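Local coordinates for protein ribosomal RNA small subunit methyltransferase E (Neisseria gonorrhoeae, PDB 5VM8) that probably methylates a uridine of 16S ribosomal RNA at N3, using S-adenosyl methionine as the methyl donor, and belongs to the knotted SPOUT methyltransferases, at residues D95-L107 and R135-S147. Sequence-based numbering, arbitrary orientation.
Sequences DRMDFTLQKSVEL and RWQEIVISACEQS
Leu101 lays its CD1 methyl over one face of the Trp136 indole, 3.7 Å from the centroid of the five-membered ring, in a CH-pi contact. Met97 covers the six-membered ring: its chain bends at chi2 (64°), which brings CE over that ring while SD lies obliquely above it, a Met-aromatic contact. The indole N-H, at the ring edge, reaches Asp98 through a water that accepts from Trp136 NE1 and donates to Asp98 OD1.

The same carboxylate is gripped end-on by Arg135. Arg135 NH1 gives a fairly straight bond to Asp98 OD2 (2.9 Å), and Arg135 NH2 bonds to Asp98 OD1 at 3.2 Å. The two planes are turned 49° apart, and OD2 is met from above the carboxylate plane although it lies in that of the guanidinium. Ile139 CD1 sits against one face of the Arg135 guanidinium, 3.7 Å above the plane and offset toward its rim, and also touches the Asp98 carboxylate.

Further along, Val105 straddles two residues of 135-147: CG1 presses on Ala143 CB at 3.5 Å, and CG2 meets Val140 CG2 at 3.7 Å. Here the backbones come close, the CA atoms of Gln102 and Ala143 being 5.8 Å apart, a spacing consistent with the small side chain of Ala143. Waters bridge Gln102 NE2 to Ile139 O and Glu106 OE2 to Gln146 OE1 along one margin.

The helix axes run broadly parallel, crossing at -35°. Both helices belong to the SPOUT methyltransferase domain and pack on its parallel sheet, where Leu101 and Val140 share Ile112 of strand 111-116, Trp136 rests on Pro114, and Met97 touches Gln89 of strand 85-90.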
loop_
_atom_site.group_PDB
_atom_site.type_symbol
_atom_site.label_atom_id
_atom_site.label_comp_id
_atom_site.label_asym_id
_atom_site.label_seq_id
_atom_site.Cartn_x
_atom_site.Cartn_y
_atom_site.Cartn_z
ATOM N N ASP A 95 9.837 -2.798 -12.090
ATOM C CA ASP A 95 8.423 -3.046 -12.366
ATOM C C ASP A 95 7.828 -4.037 -11.397
ATOM O O ASP A 95 6.669 -3.897 -10.994
ATOM C CB ASP A 95 8.226 -3.555 -13.796
ATOM C CG ASP A 95 8.000 -2.448 -14.771
ATOM O OD1 ASP A 95 8.154 -1.282 -14.354
ATOM O OD2 ASP A 95 7.659 -2.732 -15.946
ATOM N N ARG A 96 8.594 -5.048 -11.006
ATOM C CA ARG A 96 8.003 -6.052 -10.136
ATOM C C ARG A 96 7.617 -5.442 -8.791
ATOM O O ARG A 96 6.525 -5.693 -8.273
ATOM C CB ARG A 96 8.988 -7.196 -9.955
ATOM C CG ARG A 96 8.458 -8.301 -9.092
ATOM C CD ARG A 96 9.457 -9.428 -9.103
ATOM N NE ARG A 96 8.982 -10.567 -8.345
ATOM C CZ ARG A 96 8.870 -11.783 -8.857
ATOM N NH1 ARG A 96 9.206 -11.990 -10.122
ATOM N NH2 ARG A 96 8.442 -12.784 -8.103
ATOM N N MET A 97 8.475 -4.581 -8.256
ATOM C CA MET A 97 8.190 -3.889 -7.014
ATOM C C MET A 97 7.095 -2.839 -7.190
ATOM O O MET A 97 6.184 -2.729 -6.360
ATOM C CB MET A 97 9.482 -3.228 -6.539
ATOM C CG MET A 97 9.473 -2.735 -5.121
ATOM S SD MET A 97 9.301 -4.100 -4.008
ATOM C CE MET A 97 9.065 -3.216 -2.487
ATOM N N ASP A 98 7.214 -2.017 -8.239
ATOM C CA ASP A 98 6.278 -0.917 -8.469
ATOM C C ASP A 98 4.852 -1.429 -8.672
ATOM O O ASP A 98 3.904 -0.879 -8.110
ATOM C CB ASP A 98 6.747 -0.091 -9.676
ATOM C CG ASP A 98 8.118 0.608 -9.452
ATOM O OD1 ASP A 98 8.691 0.563 -8.340
ATOM O OD2 ASP A 98 8.653 1.175 -10.432
ATOM N N PHE A 99 4.681 -2.464 -9.513
ATOM C CA PHE A 99 3.366 -3.068 -9.709
ATOM C C PHE A 99 2.855 -3.697 -8.423
ATOM O O PHE A 99 1.668 -3.578 -8.094
ATOM C CB PHE A 99 3.405 -4.104 -10.832
ATOM C CG PHE A 99 3.505 -3.498 -12.199
ATOM C CD1 PHE A 99 3.021 -2.229 -12.437
ATOM C CD2 PHE A 99 4.089 -4.196 -13.245
ATOM C CE1 PHE A 99 3.115 -1.659 -13.706
ATOM C CE2 PHE A 99 4.192 -3.638 -14.509
ATOM C CZ PHE A 99 3.706 -2.366 -14.740
ATOM N N THR A 100 3.734 -4.381 -7.684
ATOM C CA THR A 100 3.297 -4.945 -6.422
ATOM C C THR A 100 2.749 -3.838 -5.531
ATOM O O THR A 100 1.624 -3.927 -5.034
ATOM C CB THR A 100 4.450 -5.701 -5.737
ATOM O OG1 THR A 100 4.799 -6.863 -6.503
ATOM C CG2 THR A 100 4.020 -6.156 -4.371
ATOM N N LEU A 101 3.490 -2.739 -5.416
ATOM C CA LEU A 101 3.081 -1.658 -4.530
ATOM C C LEU A 101 1.795 -1.003 -5.024
ATOM O O LEU A 101 0.883 -0.726 -4.236
ATOM C CB LEU A 101 4.215 -0.639 -4.401
ATOM C CG LEU A 101 5.375 -1.115 -3.509
ATOM C CD1 LEU A 101 6.632 -0.287 -3.708
ATOM C CD2 LEU A 101 4.970 -1.054 -2.033
ATOM N N GLN A 102 1.710 -0.723 -6.323
ATOM C CA GLN A 102 0.540 -0.027 -6.844
ATOM C C GLN A 102 -0.722 -0.885 -6.750
ATOM O O GLN A 102 -1.755 -0.427 -6.247
ATOM C CB GLN A 102 0.776 0.397 -8.287
ATOM C CG GLN A 102 -0.471 1.043 -8.923
ATOM C CD GLN A 102 -0.231 1.418 -10.367
ATOM O OE1 GLN A 102 -0.348 0.587 -11.268
ATOM N NE2 GLN A 102 0.140 2.660 -10.591
ATOM N N LYS A 103 -0.664 -2.137 -7.230
ATOM C CA LYS A 103 -1.888 -2.931 -7.307
ATOM C C LYS A 103 -2.340 -3.392 -5.931
ATOM O O LYS A 103 -3.544 -3.528 -5.690
ATOM C CB LYS A 103 -1.711 -4.125 -8.247
ATOM C CG LYS A 103 -1.998 -3.793 -9.717
ATOM C CD LYS A 103 -1.067 -2.699 -10.201
ATOM C CE LYS A 103 -1.251 -2.373 -11.645
ATOM N NZ LYS A 103 -2.329 -1.336 -11.765
ATOM N N SER A 104 -1.395 -3.625 -5.014
ATOM C CA SER A 104 -1.757 -4.022 -3.666
ATOM C C SER A 104 -2.528 -2.905 -2.957
ATOM O O SER A 104 -3.411 -3.185 -2.128
ATOM C CB SER A 104 -0.492 -4.476 -2.902
ATOM O OG SER A 104 0.196 -3.407 -2.290
ATOM N N VAL A 105 -2.209 -1.644 -3.273
ATOM C CA VAL A 105 -2.970 -0.503 -2.758
ATOM C C VAL A 105 -4.367 -0.469 -3.371
ATOM O O VAL A 105 -5.355 -0.243 -2.670
ATOM C CB VAL A 105 -2.211 0.816 -3.015
ATOM C CG1 VAL A 105 -3.096 2.013 -2.685
ATOM C CG2 VAL A 105 -0.904 0.857 -2.182
ATOM N N GLU A 106 -4.475 -0.671 -4.687
ATOM C CA GLU A 106 -5.797 -0.749 -5.300
ATOM C C GLU A 106 -6.618 -1.860 -4.669
ATOM O O GLU A 106 -7.837 -1.722 -4.521
ATOM C CB GLU A 106 -5.720 -0.989 -6.810
ATOM C CG GLU A 106 -5.069 0.124 -7.626
ATOM C CD GLU A 106 -4.792 -0.317 -9.071
ATOM O OE1 GLU A 106 -5.641 -1.025 -9.662
ATOM O OE2 GLU A 106 -3.699 -0.055 -9.586
ATOM N N LEU A 107 -5.971 -2.969 -4.286
ATOM C CA LEU A 107 -6.672 -4.101 -3.693
ATOM C C LEU A 107 -6.867 -3.950 -2.190
ATOM O O LEU A 107 -7.370 -4.877 -1.553
ATOM C CB LEU A 107 -5.932 -5.395 -3.998
ATOM C CG LEU A 107 -5.838 -5.672 -5.496
ATOM C CD1 LEU A 107 -4.798 -6.724 -5.799
ATOM C CD2 LEU A 107 -7.202 -6.119 -6.044
ATOM N N ARG A 135 10.172 7.137 -3.203
ATOM C CA ARG A 135 9.484 6.871 -4.460
ATOM C C ARG A 135 8.385 5.835 -4.258
ATOM O O ARG A 135 7.275 5.988 -4.783
ATOM C CB ARG A 135 10.482 6.425 -5.530
ATOM C CG ARG A 135 9.911 6.463 -6.937
ATOM C CD ARG A 135 10.935 6.090 -8.015
ATOM N NE ARG A 135 10.240 5.613 -9.201
ATOM C CZ ARG A 135 9.892 4.348 -9.408
ATOM N NH1 ARG A 135 9.214 4.035 -10.507
ATOM N NH2 ARG A 135 10.212 3.395 -8.520
ATOM N N TRP A 136 8.665 4.807 -3.445
ATOM C CA TRP A 136 7.642 3.832 -3.110
ATOM C C TRP A 136 6.471 4.506 -2.415
ATOM O O TRP A 136 5.309 4.180 -2.685
ATOM C CB TRP A 136 8.222 2.742 -2.222
ATOM C CG TRP A 136 9.205 1.895 -2.945
ATOM C CD1 TRP A 136 9.355 1.789 -4.296
ATOM C CD2 TRP A 136 10.229 1.076 -2.360
ATOM N NE1 TRP A 136 10.384 0.930 -4.587
ATOM C CE2 TRP A 136 10.939 0.481 -3.416
ATOM C CE3 TRP A 136 10.599 0.777 -1.046
ATOM C CZ2 TRP A 136 11.985 -0.393 -3.204
ATOM C CZ3 TRP A 136 11.657 -0.093 -0.838
ATOM C CH2 TRP A 136 12.329 -0.668 -1.906
ATOM N N GLN A 137 6.759 5.452 -1.521
ATOM C CA GLN A 137 5.686 6.139 -0.824
ATOM C C GLN A 137 4.820 6.922 -1.808
ATOM O O GLN A 137 3.589 6.911 -1.700
ATOM C CB GLN A 137 6.271 7.055 0.251
ATOM C CG GLN A 137 5.275 7.486 1.305
ATOM C CD GLN A 137 4.873 6.340 2.231
ATOM O OE1 GLN A 137 5.712 5.803 2.965
ATOM N NE2 GLN A 137 3.590 5.960 2.198
ATOM N N GLU A 138 5.452 7.544 -2.817
ATOM C CA GLU A 138 4.737 8.318 -3.830
ATOM C C GLU A 138 3.891 7.424 -4.743
ATOM O O GLU A 138 2.813 7.836 -5.190
ATOM C CB GLU A 138 5.723 9.164 -4.653
ATOM N N ILE A 139 4.367 6.216 -5.071
ATOM C CA ILE A 139 3.525 5.317 -5.862
ATOM C C ILE A 139 2.270 4.936 -5.081
ATOM O O ILE A 139 1.164 4.902 -5.630
ATOM C CB ILE A 139 4.310 4.075 -6.312
ATOM C CG1 ILE A 139 5.340 4.437 -7.373
ATOM C CG2 ILE A 139 3.368 2.979 -6.828
ATOM C CD1 ILE A 139 6.414 3.354 -7.533
ATOM N N VAL A 140 2.419 4.677 -3.786
ATOM C CA VAL A 140 1.272 4.350 -2.946
ATOM C C VAL A 140 0.289 5.519 -2.890
ATOM O O VAL A 140 -0.931 5.333 -2.951
ATOM C CB VAL A 140 1.762 3.929 -1.548
ATOM C CG1 VAL A 140 0.621 3.977 -0.523
ATOM C CG2 VAL A 140 2.394 2.528 -1.616
ATOM N N ILE A 141 0.802 6.738 -2.740
ATOM C CA ILE A 141 -0.065 7.904 -2.633
ATOM C C ILE A 141 -0.869 8.085 -3.914
ATOM O O ILE A 141 -2.086 8.340 -3.884
ATOM C CB ILE A 141 0.791 9.139 -2.311
ATOM C CG1 ILE A 141 1.235 9.083 -0.850
ATOM C CG2 ILE A 141 0.048 10.442 -2.654
ATOM C CD1 ILE A 141 2.393 10.007 -0.531
ATOM N N SER A 142 -0.200 7.951 -5.057
ATOM C CA SER A 142 -0.880 8.075 -6.339
ATOM C C SER A 142 -1.968 7.020 -6.490
ATOM O O SER A 142 -3.057 7.313 -7.003
ATOM C CB SER A 142 0.132 7.959 -7.471
ATOM O OG SER A 142 0.896 9.145 -7.543
ATOM N N ALA A 143 -1.694 5.797 -6.030
ATOM C CA ALA A 143 -2.672 4.725 -6.149
ATOM C C ALA A 143 -3.881 4.999 -5.282
ATOM O O ALA A 143 -4.998 4.626 -5.650
ATOM C CB ALA A 143 -2.044 3.371 -5.784
ATOM N N CYS A 144 -3.685 5.695 -4.160
ATOM C CA CYS A 144 -4.824 6.107 -3.351
ATOM C C CYS A 144 -5.631 7.194 -4.050
ATOM O O CYS A 144 -6.870 7.182 -4.014
ATOM C CB CYS A 144 -4.353 6.577 -1.976
ATOM S SG CYS A 144 -3.672 5.226 -0.969
ATOM N N GLU A 145 -4.943 8.142 -4.682
ATOM C CA GLU A 145 -5.631 9.184 -5.435
ATOM C C GLU A 145 -6.498 8.595 -6.547
ATOM O O GLU A 145 -7.617 9.071 -6.784
ATOM C CB GLU A 145 -4.617 10.191 -5.985
ATOM C CG GLU A 145 -3.914 11.041 -4.916
ATOM C CD GLU A 145 -2.831 11.976 -5.483
ATOM O OE1 GLU A 145 -2.340 11.737 -6.608
ATOM O OE2 GLU A 145 -2.467 12.957 -4.801
ATOM N N GLN A 146 -5.999 7.560 -7.233
ATOM C CA GLN A 146 -6.721 6.957 -8.353
ATOM C C GLN A 146 -7.845 6.015 -7.897
ATOM O O GLN A 146 -8.955 6.048 -8.439
ATOM C CB GLN A 146 -5.724 6.191 -9.238
ATOM C CG GLN A 146 -6.348 5.317 -10.339
ATOM C CD GLN A 146 -6.772 3.925 -9.846
ATOM O OE1 GLN A 146 -6.088 3.309 -9.033
ATOM N NE2 GLN A 146 -7.926 3.444 -10.327
ATOM N N SER A 147 -7.558 5.128 -6.946
ATOM C CA SER A 147 -8.524 4.112 -6.551
ATOM C C SER A 147 -9.572 4.652 -5.595
ATOM O O SER A 147 -10.521 3.935 -5.257
ATOM C CB SER A 147 -7.804 2.950 -5.876
ATOM O OG SER A 147 -7.305 3.401 -4.634
HETATM O O HOH W 1 11.251 0.124 -7.366
HETATM O O HOH W 2 0.878 4.646 -8.373
HETATM O O HOH W 3 -3.376 2.857 -9.240
#